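Long-range contact in MgGH51 (Meripilus giganteus, PDB 6ZPV), which probably hydrolyses terminal alpha-L-arabinofuranosyl residues from arabinose-containing polysaccharides, as a fungal GH51 glycosidase: residues P452-T465 with K505-L517. Sequence-based numbering, arbitrary orientation.
Sequences PTVQSATGEAAFMT and KSTSFFAQKLFAL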
loop_
_atom_site.group_PDB
_atom_site.type_symbol
_atom_site.label_atom_id
_atom_site.label_comp_id
_atom_site.label_asym_id
_atom_site.label_seq_id
_atom_site.Cartn_x
_atom_site.Cartn_y
_atom_site.Cartn_z
ATOM N N PRO A 452 14.200 -3.519 7.181
ATOM C CA PRO A 452 15.039 -2.336 7.310
ATOM C C PRO A 452 15.880 -2.444 8.595
ATOM O O PRO A 452 15.444 -3.035 9.595
ATOM C CB PRO A 452 14.032 -1.187 7.387
ATOM C CG PRO A 452 12.801 -1.720 6.649
ATOM C CD PRO A 452 12.768 -3.197 7.064
ATOM N N THR A 453 17.045 -1.839 8.578
ATOM C CA THR A 453 17.966 -1.802 9.714
ATOM C C THR A 453 18.190 -0.347 10.135
ATOM O O THR A 453 17.768 0.619 9.490
ATOM C CB THR A 453 19.302 -2.485 9.358
ATOM O OG1 THR A 453 19.862 -1.720 8.282
ATOM C CG2 THR A 453 19.127 -3.951 8.973
ATOM N N VAL A 454 18.882 -0.179 11.249
ATOM C CA VAL A 454 19.292 1.188 11.653
ATOM C C VAL A 454 20.177 1.764 10.548
ATOM O O VAL A 454 20.051 2.933 10.157
ATOM C CB VAL A 454 19.923 1.222 13.025
ATOM C CG1 VAL A 454 20.284 2.642 13.418
ATOM C CG2 VAL A 454 19.004 0.634 14.090
ATOM N N GLN A 455 21.110 0.956 10.048
ATOM C CA GLN A 455 21.999 1.378 8.959
ATOM C C GLN A 455 21.186 1.870 7.752
ATOM O O GLN A 455 21.512 2.934 7.127
ATOM C CB GLN A 455 22.909 0.182 8.538
ATOM C CG GLN A 455 24.048 0.530 7.556
ATOM C CD GLN A 455 24.840 -0.646 7.032
ATOM O OE1 GLN A 455 24.625 -1.778 7.493
ATOM N NE2 GLN A 455 25.755 -0.386 6.121
ATOM N N SER A 456 20.199 1.087 7.326
ATOM C CA SER A 456 19.478 1.455 6.078
ATOM C C SER A 456 18.634 2.691 6.318
ATOM O O SER A 456 18.606 3.601 5.464
ATOM C CB SER A 456 18.667 0.275 5.557
ATOM O OG SER A 456 17.481 -0.023 6.324
ATOM N N ALA A 457 17.956 2.824 7.447
ATOM C CA ALA A 457 17.113 3.970 7.764
ATOM C C ALA A 457 17.942 5.240 7.851
ATOM O O ALA A 457 17.482 6.316 7.450
ATOM C CB ALA A 457 16.336 3.726 9.048
ATOM N N THR A 458 19.141 5.126 8.475
ATOM C CA THR A 458 19.971 6.341 8.631
ATOM C C THR A 458 20.554 6.794 7.300
ATOM O O THR A 458 20.669 8.000 7.046
ATOM C CB THR A 458 21.021 6.124 9.719
ATOM O OG1 THR A 458 21.947 5.078 9.431
ATOM C CG2 THR A 458 20.379 5.905 11.052
ATOM N N GLY A 459 20.956 5.869 6.420
ATOM C CA GLY A 459 21.409 6.239 5.074
ATOM C C GLY A 459 20.262 6.870 4.324
ATOM O O GLY A 459 20.466 7.919 3.666
ATOM N N GLU A 460 19.078 6.283 4.354
ATOM C CA GLU A 460 17.903 6.892 3.725
ATOM C C GLU A 460 17.664 8.300 4.282
ATOM O O GLU A 460 17.424 9.242 3.503
ATOM C CB GLU A 460 16.673 6.043 3.946
ATOM C CG GLU A 460 16.726 4.725 3.173
ATOM C CD GLU A 460 15.923 3.591 3.803
ATOM O OE1 GLU A 460 15.162 3.845 4.766
ATOM O OE2 GLU A 460 16.031 2.459 3.272
ATOM N N ALA A 461 17.754 8.493 5.584
ATOM C CA ALA A 461 17.514 9.783 6.199
ATOM C C ALA A 461 18.530 10.789 5.690
ATOM O O ALA A 461 18.153 11.956 5.387
ATOM C CB ALA A 461 17.544 9.689 7.699
ATOM N N ALA A 462 19.783 10.427 5.505
ATOM C CA ALA A 462 20.764 11.353 4.936
ATOM C C ALA A 462 20.336 11.752 3.517
ATOM O O ALA A 462 20.369 12.938 3.170
ATOM C CB ALA A 462 22.144 10.687 4.947
ATOM N N PHE A 463 19.951 10.778 2.713
ATOM C CA PHE A 463 19.479 11.107 1.347
ATOM C C PHE A 463 18.236 12.020 1.432
ATOM O O PHE A 463 18.123 12.965 0.606
ATOM C CB PHE A 463 19.123 9.788 0.661
ATOM C CG PHE A 463 18.766 9.911 -0.794
ATOM C CD1 PHE A 463 19.742 10.041 -1.764
ATOM C CD2 PHE A 463 17.444 9.768 -1.232
ATOM C CE1 PHE A 463 19.414 10.111 -3.109
ATOM C CE2 PHE A 463 17.118 9.832 -2.561
ATOM C CZ PHE A 463 18.118 9.944 -3.507
ATOM N N MET A 464 17.338 11.806 2.380
ATOM C CA MET A 464 16.118 12.622 2.517
ATOM C C MET A 464 16.459 14.060 2.905
ATOM O O MET A 464 15.690 14.967 2.507
ATOM C CB MET A 464 15.195 11.959 3.529
ATOM C CG MET A 464 14.634 10.581 3.037
ATOM S SD MET A 464 14.132 9.495 4.351
ATOM C CE MET A 464 12.692 10.400 4.753
ATOM N N THR A 465 17.526 14.317 3.651
ATOM C CA THR A 465 17.909 15.694 3.933
ATOM C C THR A 465 18.198 16.429 2.602
ATOM O O THR A 465 17.884 17.621 2.476
ATOM C CB THR A 465 19.102 15.841 4.885
ATOM O OG1 THR A 465 20.311 15.346 4.288
ATOM C CG2 THR A 465 18.834 15.226 6.231
ATOM N N LYS A 505 6.443 -1.871 12.882
ATOM C CA LYS A 505 6.882 -0.586 12.323
ATOM C C LYS A 505 8.402 -0.639 12.232
ATOM O O LYS A 505 9.094 -0.752 13.234
ATOM C CB LYS A 505 6.425 0.551 13.252
ATOM C CG LYS A 505 4.919 0.697 13.345
ATOM C CD LYS A 505 4.419 1.568 14.385
ATOM C CE LYS A 505 2.932 1.256 14.607
ATOM N NZ LYS A 505 2.326 2.184 15.581
ATOM N N SER A 506 8.931 -0.546 11.023
ATOM C CA SER A 506 10.383 -0.695 10.779
ATOM C C SER A 506 11.166 0.543 11.250
ATOM O O SER A 506 10.638 1.644 11.415
ATOM C CB SER A 506 10.654 -0.945 9.338
ATOM O OG SER A 506 10.467 0.215 8.519
ATOM N N THR A 507 12.492 0.365 11.296
ATOM C CA THR A 507 13.394 1.523 11.452
ATOM C C THR A 507 13.151 2.601 10.372
ATOM O O THR A 507 13.050 3.781 10.687
ATOM C CB THR A 507 14.855 1.039 11.417
ATOM O OG1 THR A 507 15.031 0.326 10.183
ATOM C CG2 THR A 507 15.221 0.138 12.596
ATOM N N SER A 508 13.008 2.133 9.130
ATOM C CA SER A 508 12.747 3.051 8.031
ATOM C C SER A 508 11.392 3.753 8.164
ATOM O O SER A 508 11.302 4.917 7.782
ATOM C CB SER A 508 12.881 2.312 6.682
ATOM O OG SER A 508 14.230 1.959 6.462
ATOM N N PHE A 509 10.382 3.050 8.701
ATOM C CA PHE A 509 9.097 3.699 8.986
ATOM C C PHE A 509 9.312 4.869 9.924
ATOM O O PHE A 509 8.771 5.965 9.701
ATOM C CB PHE A 509 8.132 2.692 9.615
ATOM C CG PHE A 509 6.876 3.343 10.157
ATOM C CD1 PHE A 509 5.778 3.528 9.353
ATOM C CD2 PHE A 509 6.810 3.783 11.481
ATOM C CE1 PHE A 509 4.628 4.106 9.880
ATOM C CE2 PHE A 509 5.652 4.349 12.008
ATOM C CZ PHE A 509 4.575 4.511 11.171
ATOM N N PHE A 510 10.083 4.664 11.002
ATOM C CA PHE A 510 10.298 5.767 11.943
ATOM C C PHE A 510 11.076 6.905 11.295
ATOM O O PHE A 510 10.772 8.046 11.614
ATOM C CB PHE A 510 10.949 5.256 13.235
ATOM C CG PHE A 510 10.016 4.423 14.080
ATOM C CD1 PHE A 510 8.843 4.969 14.575
ATOM C CD2 PHE A 510 10.310 3.104 14.397
ATOM C CE1 PHE A 510 8.014 4.204 15.370
ATOM C CE2 PHE A 510 9.497 2.348 15.187
ATOM C CZ PHE A 510 8.338 2.899 15.641
ATOM N N ALA A 511 12.028 6.633 10.429
ATOM C CA ALA A 511 12.695 7.736 9.710
ATOM C C ALA A 511 11.694 8.494 8.841
ATOM O O ALA A 511 11.698 9.733 8.815
ATOM C CB ALA A 511 13.875 7.229 8.899
ATOM N N GLN A 512 10.856 7.776 8.118
ATOM C CA GLN A 512 9.836 8.426 7.288
ATOM C C GLN A 512 8.914 9.280 8.153
ATOM O O GLN A 512 8.606 10.433 7.763
ATOM C CB GLN A 512 9.009 7.406 6.491
ATOM C CG GLN A 512 9.757 6.613 5.425
ATOM C CD GLN A 512 10.162 7.472 4.278
ATOM O OE1 GLN A 512 9.313 8.209 3.712
ATOM N NE2 GLN A 512 11.442 7.367 3.891
ATOM N N LYS A 513 8.439 8.745 9.265
ATOM C CA LYS A 513 7.534 9.492 10.163
ATOM C C LYS A 513 8.236 10.717 10.761
ATOM O O LYS A 513 7.606 11.800 10.835
ATOM C CB LYS A 513 7.080 8.515 11.249
ATOM C CG LYS A 513 6.147 9.115 12.284
ATOM C CD LYS A 513 5.712 8.107 13.369
ATOM C CE LYS A 513 4.808 8.717 14.421
ATOM N NZ LYS A 513 4.556 7.769 15.543
ATOM N N LEU A 514 9.458 10.573 11.208
ATOM C CA LEU A 514 10.192 11.710 11.774
ATOM C C LEU A 514 10.320 12.820 10.732
ATOM O O LEU A 514 10.208 14.002 11.080
ATOM C CB LEU A 514 11.568 11.263 12.287
ATOM C CG LEU A 514 11.570 10.505 13.612
ATOM C CD1 LEU A 514 12.911 9.910 13.859
ATOM C CD2 LEU A 514 11.171 11.361 14.768
ATOM N N PHE A 515 10.574 12.471 9.471
ATOM C CA PHE A 515 10.717 13.508 8.455
ATOM C C PHE A 515 9.389 14.154 8.135
ATOM O O PHE A 515 9.309 15.375 7.977
ATOM C CB PHE A 515 11.442 12.964 7.211
ATOM C CG PHE A 515 12.961 13.026 7.310
ATOM C CD1 PHE A 515 13.655 12.354 8.274
ATOM C CD2 PHE A 515 13.669 13.794 6.404
ATOM C CE1 PHE A 515 15.026 12.511 8.384
ATOM C CE2 PHE A 515 15.033 13.947 6.519
ATOM C CZ PHE A 515 15.715 13.297 7.503
ATOM N N ALA A 516 8.338 13.358 7.972
ATOM C CA ALA A 516 7.036 13.852 7.515
ATOM C C ALA A 516 6.279 14.610 8.581
ATOM O O ALA A 516 5.568 15.573 8.255
ATOM C CB ALA A 516 6.192 12.672 7.022
ATOM N N LEU A 517 6.367 14.201 9.839
ATOM C CA LEU A 517 5.593 14.884 10.896
ATOM C C LEU A 517 6.299 16.145 11.416
ATOM O O LEU A 517 5.675 16.916 12.216
ATOM C CB LEU A 517 5.413 13.951 12.078
ATOM C CG LEU A 517 4.401 12.829 11.890
ATOM C CD1 LEU A 517 4.238 12.094 13.190
ATOM C CD2 LEU A 517 3.034 13.332 11.429
HETATM O O HOH W 1 13.228 -2.494 11.088
HETATM O O HOH W 2 15.608 0.006 4.210
HETATM O O HOH W 3 13.234 5.784 5.511
#
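Over one face of the Phe515 ring stands the sulfur of Met464, SD lying 4.8 Å from the ring centroid and 10° off its normal, a rather long Met-aromatic contact; Thr465 CG2 sits at the ring edge, in plane. Two nearly parallel helices, 454-465 and 507-517, pack here at -26°, between the last strand, 474-479, of the (beta/alpha)8 barrel and strand 618-625 of the C-terminal antiparallel sheet. A bend at chi3 turns Met464 CE back over Phe515 CG, 3.7 Å away, and beside Gln512 NE2, itself hydrogen-bonded to Tyr430 OH. Ala461 CB touches Phe515 CE1. With the ring gone, an alanine here would probably open a gap between Ala461, Met464 and Thr465 and leave the sulfur without its aromatic partner. Toward the N-terminal ends of the two helices, small residues bring the backbones together: Ala457 CA and Ser508 CA are 4.5 Å apart. Thr453 and Ser456 form a capping box at the N-terminus of helix 454-465, while Thr507 OG1 donates a weak hydrogen bond to Thr453 O. Buried Glu460 is gripped through both oxygens, OE2 by Ala432 N and a water, OE1 by another water and by Ser508 OG, which donates from the syn side at 2.7 Å, 18° out of the carboxylate plane.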